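Local coordinates for inactive Zymogen C11 Protease (Parabacteroides distasonis, PDB 6MZO), which is the inactive zymogen of a clostripain-like cysteine protease, probably hydrolysing peptide bonds only once it has been activated, at residues T92-I97 against L150-F155; E187-G192 against K310-Y315; D253-P258 against P336-P341. All coordinates share one frame; numbering follows the deposited sequence.

Contact 1: T92-I97 against L150-F155; sequences TLTQII and LSKYHF
Ile-97 is gripped by three side chains of 150-155, and its two branches do different jobs. The CD1 end works into the apolar side: it lies 3.6 Å from Leu-150 CD2, the two side chains crossing at about a right angle, and it also meets the Phe-155 ring at the edge, with CZ 4.1 Å away. Leu-93 CD2 joins the same apolar patch by touching Leu-150 CD2.

The other branch makes a CH-pi contact. CG2 stands anti to the backbone N of Ile-97 (chi1 -71° for CG1), which drops it over one face of Tyr-153, 3.6 Å from the ring centroid and 22° off the normal. Lys-152 CG covers the opposite face, so the ring is clamped between a methyl group and a methylene, with Thr-94 CG2 at its edge.

The contact lies on one side of the alpha/beta sheet of a clan CD peptidase. Helix 90-103 lies against the central sheet, touching strand 14-19 through Leu-93 and Ile-97, while 150-155 is the link from helix 143-150 to strand 155-162, the last step of a beta-alpha-beta crossover from strand 109-115. A type I turn, with Tyr-153 N bonded to Leu-150 O, sends Tyr-153 back toward the helix.

The polar ends go to partners beyond the two segments. Tyr-153 OH passes 3.2 Å from Thr-94 CB and hydrogen-bonds to Asp-98 OD1, the residue after Ile-97 on the same helix; a phenylalanine here would probably leave that carboxylate without its hydroxyl mate. The bent Lys-152 chain brushes Thr-94 CG2 with CE, at 3.9 Å, and turns NZ back to Ala-149 O.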
loop_
_atom_site.group_PDB
_atom_site.type_symbol
_atom_site.label_atom_id
_atom_site.label_comp_id
_atom_site.label_asym_id
_atom_site.label_seq_id
_atom_site.Cartn_x
_atom_site.Cartn_y
_atom_site.Cartn_z
ATOM N N THR A 92 1.012 12.253 -13.966
ATOM C CA THR A 92 2.383 12.601 -13.601
ATOM C C THR A 92 3.134 11.346 -13.230
ATOM O O THR A 92 4.263 11.130 -13.659
ATOM C CB THR A 92 2.417 13.620 -12.445
ATOM O OG1 THR A 92 1.810 14.840 -12.870
ATOM C CG2 THR A 92 3.862 13.823 -11.957
ATOM N N LEU A 93 2.496 10.500 -12.417
ATOM C CA LEU A 93 3.122 9.254 -12.037
ATOM C C LEU A 93 3.514 8.433 -13.257
ATOM O O LEU A 93 4.647 7.978 -13.332
ATOM C CB LEU A 93 2.181 8.481 -11.090
ATOM C CG LEU A 93 2.586 7.057 -10.743
ATOM C CD1 LEU A 93 3.979 6.955 -10.096
ATOM C CD2 LEU A 93 1.540 6.476 -9.785
ATOM N N THR A 94 2.633 8.288 -14.250
ATOM C CA THR A 94 3.034 7.409 -15.359
ATOM C C THR A 94 4.024 8.117 -16.299
ATOM O O THR A 94 4.842 7.459 -16.927
ATOM C CB THR A 94 1.830 6.883 -16.137
ATOM O OG1 THR A 94 1.134 7.968 -16.764
ATOM C CG2 THR A 94 0.866 6.126 -15.161
ATOM N N GLN A 95 3.993 9.439 -16.314
ATOM C CA GLN A 95 5.020 10.227 -17.032
ATOM C C GLN A 95 6.427 9.917 -16.473
ATOM O O GLN A 95 7.381 9.658 -17.228
ATOM C CB GLN A 95 4.758 11.713 -16.908
ATOM C CG GLN A 95 5.876 12.538 -17.534
ATOM C CD GLN A 95 5.681 14.022 -17.332
ATOM O OE1 GLN A 95 4.550 14.483 -17.118
ATOM N NE2 GLN A 95 6.781 14.782 -17.388
ATOM N N ILE A 96 6.538 9.903 -15.142
ATOM C CA ILE A 96 7.787 9.641 -14.459
ATOM C C ILE A 96 8.197 8.173 -14.636
ATOM O O ILE A 96 9.364 7.883 -14.908
ATOM C CB ILE A 96 7.675 9.961 -12.948
ATOM C CG1 ILE A 96 7.374 11.465 -12.730
ATOM C CG2 ILE A 96 8.949 9.534 -12.222
ATOM C CD1 ILE A 96 8.412 12.477 -13.368
ATOM N N ILE A 97 7.232 7.255 -14.492
ATOM C CA ILE A 97 7.565 5.826 -14.681
ATOM C C ILE A 97 8.080 5.632 -16.116
ATOM O O ILE A 97 9.085 4.905 -16.358
ATOM C CB ILE A 97 6.332 4.929 -14.420
ATOM C CG1 ILE A 97 6.012 4.898 -12.962
ATOM C CG2 ILE A 97 6.621 3.495 -14.913
ATOM C CD1 ILE A 97 4.625 4.350 -12.724
ATOM N N LEU A 150 -1.754 2.327 -13.718
ATOM C CA LEU A 150 -0.607 1.402 -13.600
ATOM C C LEU A 150 -0.865 0.096 -14.340
ATOM O O LEU A 150 0.054 -0.703 -14.526
ATOM C CB LEU A 150 -0.273 1.114 -12.111
ATOM C CG LEU A 150 0.191 2.312 -11.277
ATOM C CD1 LEU A 150 0.651 1.866 -9.833
ATOM C CD2 LEU A 150 1.332 2.990 -12.067
ATOM N N SER A 151 -2.080 -0.097 -14.868
ATOM C CA SER A 151 -2.377 -1.388 -15.486
ATOM C C SER A 151 -1.503 -1.693 -16.725
ATOM O O SER A 151 -1.335 -2.867 -17.049
ATOM C CB SER A 151 -3.864 -1.494 -15.863
ATOM O OG SER A 151 -4.120 -0.651 -16.966
ATOM N N LYS A 152 -0.917 -0.672 -17.373
ATOM C CA LYS A 152 -0.025 -0.864 -18.519
ATOM C C LYS A 152 1.404 -1.312 -18.184
ATOM O O LYS A 152 2.244 -1.499 -19.092
ATOM C CB LYS A 152 0.074 0.438 -19.320
ATOM C CG LYS A 152 0.661 1.638 -18.514
ATOM C CD LYS A 152 0.608 2.966 -19.347
ATOM C CE LYS A 152 0.195 4.169 -18.463
ATOM N NZ LYS A 152 -1.294 4.226 -18.154
ATOM N N TYR A 153 1.713 -1.397 -16.897
ATOM C CA TYR A 153 3.044 -1.832 -16.458
ATOM C C TYR A 153 3.074 -3.213 -15.868
ATOM O O TYR A 153 2.051 -3.795 -15.554
ATOM C CB TYR A 153 3.615 -0.887 -15.398
ATOM C CG TYR A 153 3.638 0.535 -15.875
ATOM C CD1 TYR A 153 4.505 0.927 -16.880
ATOM C CD2 TYR A 153 2.825 1.489 -15.279
ATOM C CE1 TYR A 153 4.529 2.233 -17.341
ATOM C CE2 TYR A 153 2.841 2.799 -15.721
ATOM C CZ TYR A 153 3.696 3.168 -16.746
ATOM O OH TYR A 153 3.695 4.477 -17.172
ATOM N N HIS A 154 4.291 -3.744 -15.678
ATOM C CA HIS A 154 4.365 -4.888 -14.818
ATOM C C HIS A 154 5.509 -4.750 -13.844
ATOM O O HIS A 154 6.691 -4.728 -14.232
ATOM C CB HIS A 154 4.541 -6.206 -15.557
ATOM C CG HIS A 154 4.268 -7.366 -14.656
ATOM N ND1 HIS A 154 2.986 -7.814 -14.401
ATOM C CD2 HIS A 154 5.086 -8.075 -13.844
ATOM C CE1 HIS A 154 3.038 -8.794 -13.513
ATOM N NE2 HIS A 154 4.302 -8.982 -13.177
ATOM N N PHE A 155 5.145 -4.676 -12.574
ATOM C CA PHE A 155 6.170 -4.541 -11.565
ATOM C C PHE A 155 6.362 -5.825 -10.815
ATOM O O PHE A 155 5.416 -6.559 -10.615
ATOM C CB PHE A 155 5.732 -3.478 -10.525
ATOM C CG PHE A 155 5.598 -2.127 -11.127
ATOM C CD1 PHE A 155 6.728 -1.397 -11.400
ATOM C CD2 PHE A 155 4.345 -1.607 -11.421
ATOM C CE1 PHE A 155 6.655 -0.113 -12.003
ATOM C CE2 PHE A 155 4.262 -0.355 -11.995
ATOM C CZ PHE A 155 5.417 0.389 -12.294
#

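Contact 2: E187-G192 against K310-Y315; sequences EILANG and KAVYAY
A loop that follows strand 178-183 of the central sheet is pinned here to the two-stranded antiparallel hairpin 310-313/321-324, chiefly by Glu-187 reaching the end of the hairpin's first strand at Tyr-313 and Ala-314. In clan CD peptidases the catalytic site lies at the C-terminal ends of the parallel strands, and this loop leaves from that end of the sheet.

Glu-187 has CG anti to its own carbonyl carbon (chi1 -68°) and runs extended from there, which carries the carboxylate alongside Tyr-313. OE1 accepts the backbone N-H of Ala-314 at 2.9 Å between N and OE1; the bond is moderately bent (151°), and the donor sits above the carboxylate plane. OE2 lies at the edge of the Tyr-313 ring, 3.7 Å from CD1, with ring and carboxylate planes steeply inclined. A water donates to the same OE2 over 2.6 Å and accepts the N-H of Tyr-315. A second water bridges the two backbones, donating to both Glu-187 O and Val-312 O.

Leu-189 supplies the greasy part. Its CD1 rests 3.7 Å from Ala-314 N and also meets Val-312 CG2, while CD2 faces Ala-314 CB at 4.2 Å.

Tyr-313 OH is occupied with Met-265 O, and Tyr-164 OH adds a weak bond to Glu-187 OE2. The buried carboxylate thus meets one peptide N-H directly and the next through a water, with a weak hydroxyl bond besides; such surroundings are consistent with an ionised glutamate.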
loop_
_atom_site.group_PDB
_atom_site.type_symbol
_atom_site.label_atom_id
_atom_site.label_comp_id
_atom_site.label_asym_id
_atom_site.label_seq_id
_atom_site.Cartn_x
_atom_site.Cartn_y
_atom_site.Cartn_z
ATOM N N GLU A 187 -2.734 2.122 9.850
ATOM C CA GLU A 187 -1.982 3.344 9.508
ATOM C C GLU A 187 -0.497 3.074 9.618
ATOM O O GLU A 187 -0.043 2.239 10.403
ATOM C CB GLU A 187 -2.414 4.519 10.401
ATOM C CG GLU A 187 -3.808 4.913 10.084
ATOM C CD GLU A 187 -4.253 6.229 10.733
ATOM O OE1 GLU A 187 -3.416 6.986 11.258
ATOM O OE2 GLU A 187 -5.453 6.477 10.671
ATOM N N ILE A 188 0.265 3.747 8.740
ATOM C CA ILE A 188 1.678 3.842 8.899
ATOM C C ILE A 188 1.898 5.301 9.105
ATOM O O ILE A 188 1.488 6.126 8.271
ATOM C CB ILE A 188 2.434 3.452 7.684
ATOM C CG1 ILE A 188 2.055 2.048 7.272
ATOM C CG2 ILE A 188 3.915 3.581 7.957
ATOM C CD1 ILE A 188 2.743 1.581 5.938
ATOM N N LEU A 189 2.498 5.632 10.215
ATOM C CA LEU A 189 2.638 7.052 10.451
ATOM C C LEU A 189 4.117 7.416 10.334
ATOM O O LEU A 189 4.917 6.708 9.666
ATOM C CB LEU A 189 2.015 7.451 11.811
ATOM C CG LEU A 189 0.499 7.193 12.001
ATOM C CD1 LEU A 189 0.016 7.656 13.376
ATOM C CD2 LEU A 189 -0.373 7.807 10.896
ATOM N N ALA A 190 4.456 8.544 10.942
ATOM C CA ALA A 190 5.814 9.060 10.952
ATOM C C ALA A 190 6.496 8.887 9.599
ATOM O O ALA A 190 5.915 9.141 8.540
ATOM C CB ALA A 190 6.621 8.375 12.039
ATOM N N ASN A 191 7.722 8.425 9.647
ATOM C CA ASN A 191 8.480 8.312 8.430
ATOM C C ASN A 191 7.800 7.330 7.484
ATOM O O ASN A 191 7.626 7.629 6.295
ATOM C CB ASN A 191 9.910 7.878 8.731
ATOM C CG ASN A 191 9.989 6.980 9.940
ATOM O OD1 ASN A 191 9.036 6.887 10.717
ATOM N ND2 ASN A 191 11.129 6.325 10.119
ATOM N N GLY A 192 7.349 6.194 8.003
ATOM C CA GLY A 192 6.959 5.157 7.072
ATOM C C GLY A 192 7.888 3.923 7.159
ATOM O O GLY A 192 8.260 3.532 8.286
ATOM N N LYS A 310 -0.717 -3.755 19.448
ATOM C CA LYS A 310 -1.629 -2.670 19.081
ATOM C C LYS A 310 -1.296 -2.053 17.760
ATOM O O LYS A 310 -0.173 -2.239 17.272
ATOM C CB LYS A 310 -1.570 -1.587 20.136
ATOM C CG LYS A 310 -2.022 -2.165 21.540
ATOM C CD LYS A 310 -2.359 -1.140 22.639
ATOM C CE LYS A 310 -2.587 -1.838 24.025
ATOM N NZ LYS A 310 -3.651 -2.902 23.931
ATOM N N ALA A 311 -2.279 -1.326 17.229
ATOM C CA ALA A 311 -2.137 -0.540 16.005
ATOM C C ALA A 311 -2.207 0.921 16.414
ATOM O O ALA A 311 -2.972 1.298 17.340
ATOM C CB ALA A 311 -3.242 -0.885 14.981
ATOM N N VAL A 312 -1.429 1.752 15.716
ATOM C CA VAL A 312 -1.394 3.171 16.014
ATOM C C VAL A 312 -2.180 4.023 14.993
ATOM O O VAL A 312 -2.226 3.726 13.795
ATOM C CB VAL A 312 0.052 3.683 16.099
ATOM C CG1 VAL A 312 0.738 3.610 14.743
ATOM C CG2 VAL A 312 0.041 5.071 16.732
ATOM N N TYR A 313 -2.857 5.059 15.492
ATOM C CA TYR A 313 -3.695 5.924 14.649
ATOM C C TYR A 313 -3.412 7.390 14.921
ATOM O O TYR A 313 -3.111 7.787 16.063
ATOM C CB TYR A 313 -5.204 5.655 14.866
ATOM C CG TYR A 313 -5.528 4.222 14.522
ATOM C CD1 TYR A 313 -5.820 3.869 13.210
ATOM C CD2 TYR A 313 -5.471 3.217 15.507
ATOM C CE1 TYR A 313 -6.092 2.560 12.854
ATOM C CE2 TYR A 313 -5.708 1.878 15.158
ATOM C CZ TYR A 313 -6.001 1.562 13.834
ATOM O OH TYR A 313 -6.255 0.230 13.506
ATOM N N ALA A 314 -3.579 8.217 13.891
ATOM C CA ALA A 314 -3.363 9.664 14.063
ATOM C C ALA A 314 -4.467 10.326 14.885
ATOM O O ALA A 314 -4.224 11.271 15.651
ATOM C CB ALA A 314 -3.255 10.337 12.725
ATOM N N TYR A 315 -5.688 9.850 14.716
ATOM C CA TYR A 315 -6.796 10.431 15.450
ATOM C C TYR A 315 -6.751 9.994 16.903
ATOM O O TYR A 315 -6.658 8.814 17.163
ATOM C CB TYR A 315 -8.142 10.014 14.839
ATOM C CG TYR A 315 -9.291 10.544 15.681
ATOM C CD1 TYR A 315 -9.755 11.823 15.497
ATOM C CD2 TYR A 315 -9.872 9.758 16.677
ATOM C CE1 TYR A 315 -10.779 12.328 16.282
ATOM C CE2 TYR A 315 -10.899 10.255 17.473
ATOM C CZ TYR A 315 -11.345 11.538 17.264
ATOM O OH TYR A 315 -12.359 12.047 18.055
HETATM O O HOH W 1 -1.253 1.421 12.536
HETATM O O HOH W 2 -6.497 8.086 12.377
#

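Contact 3: D253-P258 against P336-P341; sequences DLFAVP and PQEALP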
loop_
_atom_site.group_PDB
_atom_site.type_symbol
_atom_site.label_atom_id
_atom_site.label_comp_id
_atom_site.label_asym_id
_atom_site.label_seq_id
_atom_site.Cartn_x
_atom_site.Cartn_y
_atom_site.Cartn_z
ATOM N N ASP A 253 -29.274 -8.224 4.462
ATOM C CA ASP A 253 -28.328 -9.207 5.058
ATOM C C ASP A 253 -26.986 -8.564 5.486
ATOM O O ASP A 253 -26.445 -8.867 6.545
ATOM C CB ASP A 253 -28.002 -10.333 4.064
ATOM C CG ASP A 253 -29.198 -11.160 3.648
ATOM O OD1 ASP A 253 -30.215 -11.252 4.395
ATOM O OD2 ASP A 253 -29.113 -11.770 2.558
ATOM N N LEU A 254 -26.418 -7.719 4.634
ATOM C CA LEU A 254 -25.142 -7.101 4.940
ATOM C C LEU A 254 -25.252 -6.160 6.140
ATOM O O LEU A 254 -24.384 -6.118 7.024
ATOM C CB LEU A 254 -24.615 -6.337 3.708
ATOM C CG LEU A 254 -24.423 -7.292 2.544
ATOM C CD1 LEU A 254 -24.135 -6.413 1.274
ATOM C CD2 LEU A 254 -23.221 -8.232 2.743
ATOM N N PHE A 255 -26.349 -5.428 6.158
ATOM C CA PHE A 255 -26.521 -4.397 7.162
ATOM C C PHE A 255 -26.793 -5.011 8.522
ATOM O O PHE A 255 -26.627 -4.356 9.553
ATOM C CB PHE A 255 -27.678 -3.459 6.782
ATOM C CG PHE A 255 -27.404 -2.582 5.550
ATOM C CD1 PHE A 255 -26.116 -2.450 5.019
ATOM C CD2 PHE A 255 -28.445 -1.914 4.948
ATOM C CE1 PHE A 255 -25.923 -1.658 3.918
ATOM C CE2 PHE A 255 -28.258 -1.090 3.847
ATOM C CZ PHE A 255 -26.982 -0.961 3.325
ATOM N N ALA A 256 -27.210 -6.263 8.540
ATOM C CA ALA A 256 -27.417 -6.965 9.806
ATOM C C ALA A 256 -26.106 -7.356 10.528
ATOM O O ALA A 256 -26.113 -7.705 11.734
ATOM C CB ALA A 256 -28.306 -8.225 9.565
ATOM N N VAL A 257 -24.969 -7.291 9.851
ATOM C CA VAL A 257 -23.715 -7.561 10.530
ATOM C C VAL A 257 -23.382 -6.437 11.504
ATOM O O VAL A 257 -23.277 -5.283 11.085
ATOM C CB VAL A 257 -22.553 -7.689 9.545
ATOM C CG1 VAL A 257 -21.222 -7.831 10.300
ATOM C CG2 VAL A 257 -22.829 -8.786 8.494
ATOM N N PRO A 258 -23.164 -6.767 12.783
ATOM C CA PRO A 258 -22.912 -5.689 13.755
ATOM C C PRO A 258 -21.436 -5.270 13.835
ATOM O O PRO A 258 -20.578 -5.977 14.383
ATOM C CB PRO A 258 -23.382 -6.312 15.085
ATOM C CG PRO A 258 -23.034 -7.769 14.955
ATOM C CD PRO A 258 -23.131 -8.104 13.420
ATOM N N PRO A 336 -20.090 -2.808 4.331
ATOM C CA PRO A 336 -21.251 -1.972 4.056
ATOM C C PRO A 336 -22.147 -1.802 5.308
ATOM O O PRO A 336 -22.369 -2.730 6.110
ATOM C CB PRO A 336 -22.017 -2.747 2.986
ATOM C CG PRO A 336 -20.833 -3.399 2.170
ATOM C CD PRO A 336 -19.881 -3.850 3.287
ATOM N N GLN A 337 -22.626 -0.587 5.454
ATOM C CA GLN A 337 -23.389 -0.200 6.645
ATOM C C GLN A 337 -24.557 0.686 6.261
ATOM O O GLN A 337 -24.457 1.564 5.379
ATOM C CB GLN A 337 -22.485 0.533 7.643
ATOM C CG GLN A 337 -21.383 -0.368 8.218
ATOM C CD GLN A 337 -20.264 0.425 8.866
ATOM O OE1 GLN A 337 -20.458 1.092 9.915
ATOM N NE2 GLN A 337 -19.078 0.380 8.239
ATOM N N GLU A 338 -25.671 0.470 6.931
ATOM C CA GLU A 338 -26.898 1.209 6.628
ATOM C C GLU A 338 -26.677 2.713 6.807
ATOM O O GLU A 338 -27.228 3.552 6.064
ATOM C CB GLU A 338 -28.022 0.716 7.526
ATOM C CG GLU A 338 -29.395 1.271 7.117
ATOM C CD GLU A 338 -30.519 0.756 8.001
ATOM O OE1 GLU A 338 -30.310 -0.156 8.825
ATOM O OE2 GLU A 338 -31.629 1.294 7.890
ATOM N N ALA A 339 -25.823 3.065 7.757
ATOM C CA ALA A 339 -25.655 4.458 8.123
ATOM C C ALA A 339 -24.733 5.220 7.166
ATOM O O ALA A 339 -24.597 6.440 7.285
ATOM C CB ALA A 339 -25.129 4.565 9.540
ATOM N N LEU A 340 -24.127 4.491 6.225
ATOM C CA LEU A 340 -23.168 5.053 5.276
ATOM C C LEU A 340 -23.592 4.955 3.806
ATOM O O LEU A 340 -22.844 4.413 2.987
ATOM C CB LEU A 340 -21.811 4.353 5.458
ATOM C CG LEU A 340 -21.316 4.370 6.910
ATOM C CD1 LEU A 340 -19.992 3.758 7.057
ATOM C CD2 LEU A 340 -21.244 5.821 7.315
ATOM N N PRO A 341 -24.759 5.510 3.442
ATOM C CA PRO A 341 -25.222 5.190 2.089
ATOM C C PRO A 341 -24.363 5.763 0.956
ATOM O O PRO A 341 -24.275 5.068 -0.043
ATOM C CB PRO A 341 -26.635 5.792 2.041
ATOM C CG PRO A 341 -26.619 6.864 3.103
ATOM C CD PRO A 341 -25.685 6.366 4.184
HETATM O O HOH W 3 -21.918 -5.516 6.154
HETATM O O HOH W 4 -25.714 -1.427 9.140
HETATM O O HOH W 5 -28.442 -1.599 9.969
HETATM O O HOH W 6 -23.466 -3.222 8.866
#
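Phe-255 lies flat against the chain at Glu-338, and this is where the contact is tight. With CG anti to the carbonyl carbon (chi1 -68°), the ring reaches across so that one face takes the backbone of 336-341 at Glu-338 N, which is 3.5 Å from CD1, toward the rim. Glu-338 CB adds a CH-pi contact over the face, 4.1 Å from the ring centroid and 25° off the normal. Gln-337 C comes within 3.6 Å of Phe-255 CE1. At the ring's edge sits Pro-336 O, while Pro-336 CB approaches CE1 at 4.2 Å. Leu-254 touches the same proline more distantly, CB to CB.

The other half is loose and wet. Where the two backbones part, waters fill in for direct bonds. One donates to both Leu-254 O and Pro-336 O, its oxygen 2.7 Å from Leu-254 O. Another accepts the N-H of Glu-338 and donates to Phe-255 O, so that N-H serves the solvent although its nitrogen lies over the ring. The Glu-338 chain, extended beyond CG, leads its carboxylate past the ring, and a further water donates to OE1 at 2.6 Å with a weak bond to Phe-255 O.

Residues 253-255 belong to the short helix 251-255 and the chain beyond is loop, while Gln-337 to Leu-340 form a type I turn that puts Leu-340 at the N-cap of helix 341-347. Asn-344 of that helix touches both Phe-255 and Pro-336, whereas Tyr-281 of helix 278-283 and Tyr-357 of helix 351-357 pack on Leu-254 and Pro-336, just after strand 332-334.

From the N terminus, contact 1 closes first, joining helix 90-103 to the link that leads into strand 155-162 and so tying together helix and loop beside the central sheet. It is complete before the other two open. Contact 2 opens at 187-192, beyond strand 178-183, and contact 3 at 253-258; contact 2 then closes at 310-315 and contact 3 at 336-341, so these two loops cross. Contact 2 anchors the small hairpin to the loop that follows strand 178-183, and contact 3 fastens the short helix 251-255 to the turn that leads into helix 341-347. Contacts 1 and 2 lie on opposite sides of the chain's centre, their centres 28 Å apart.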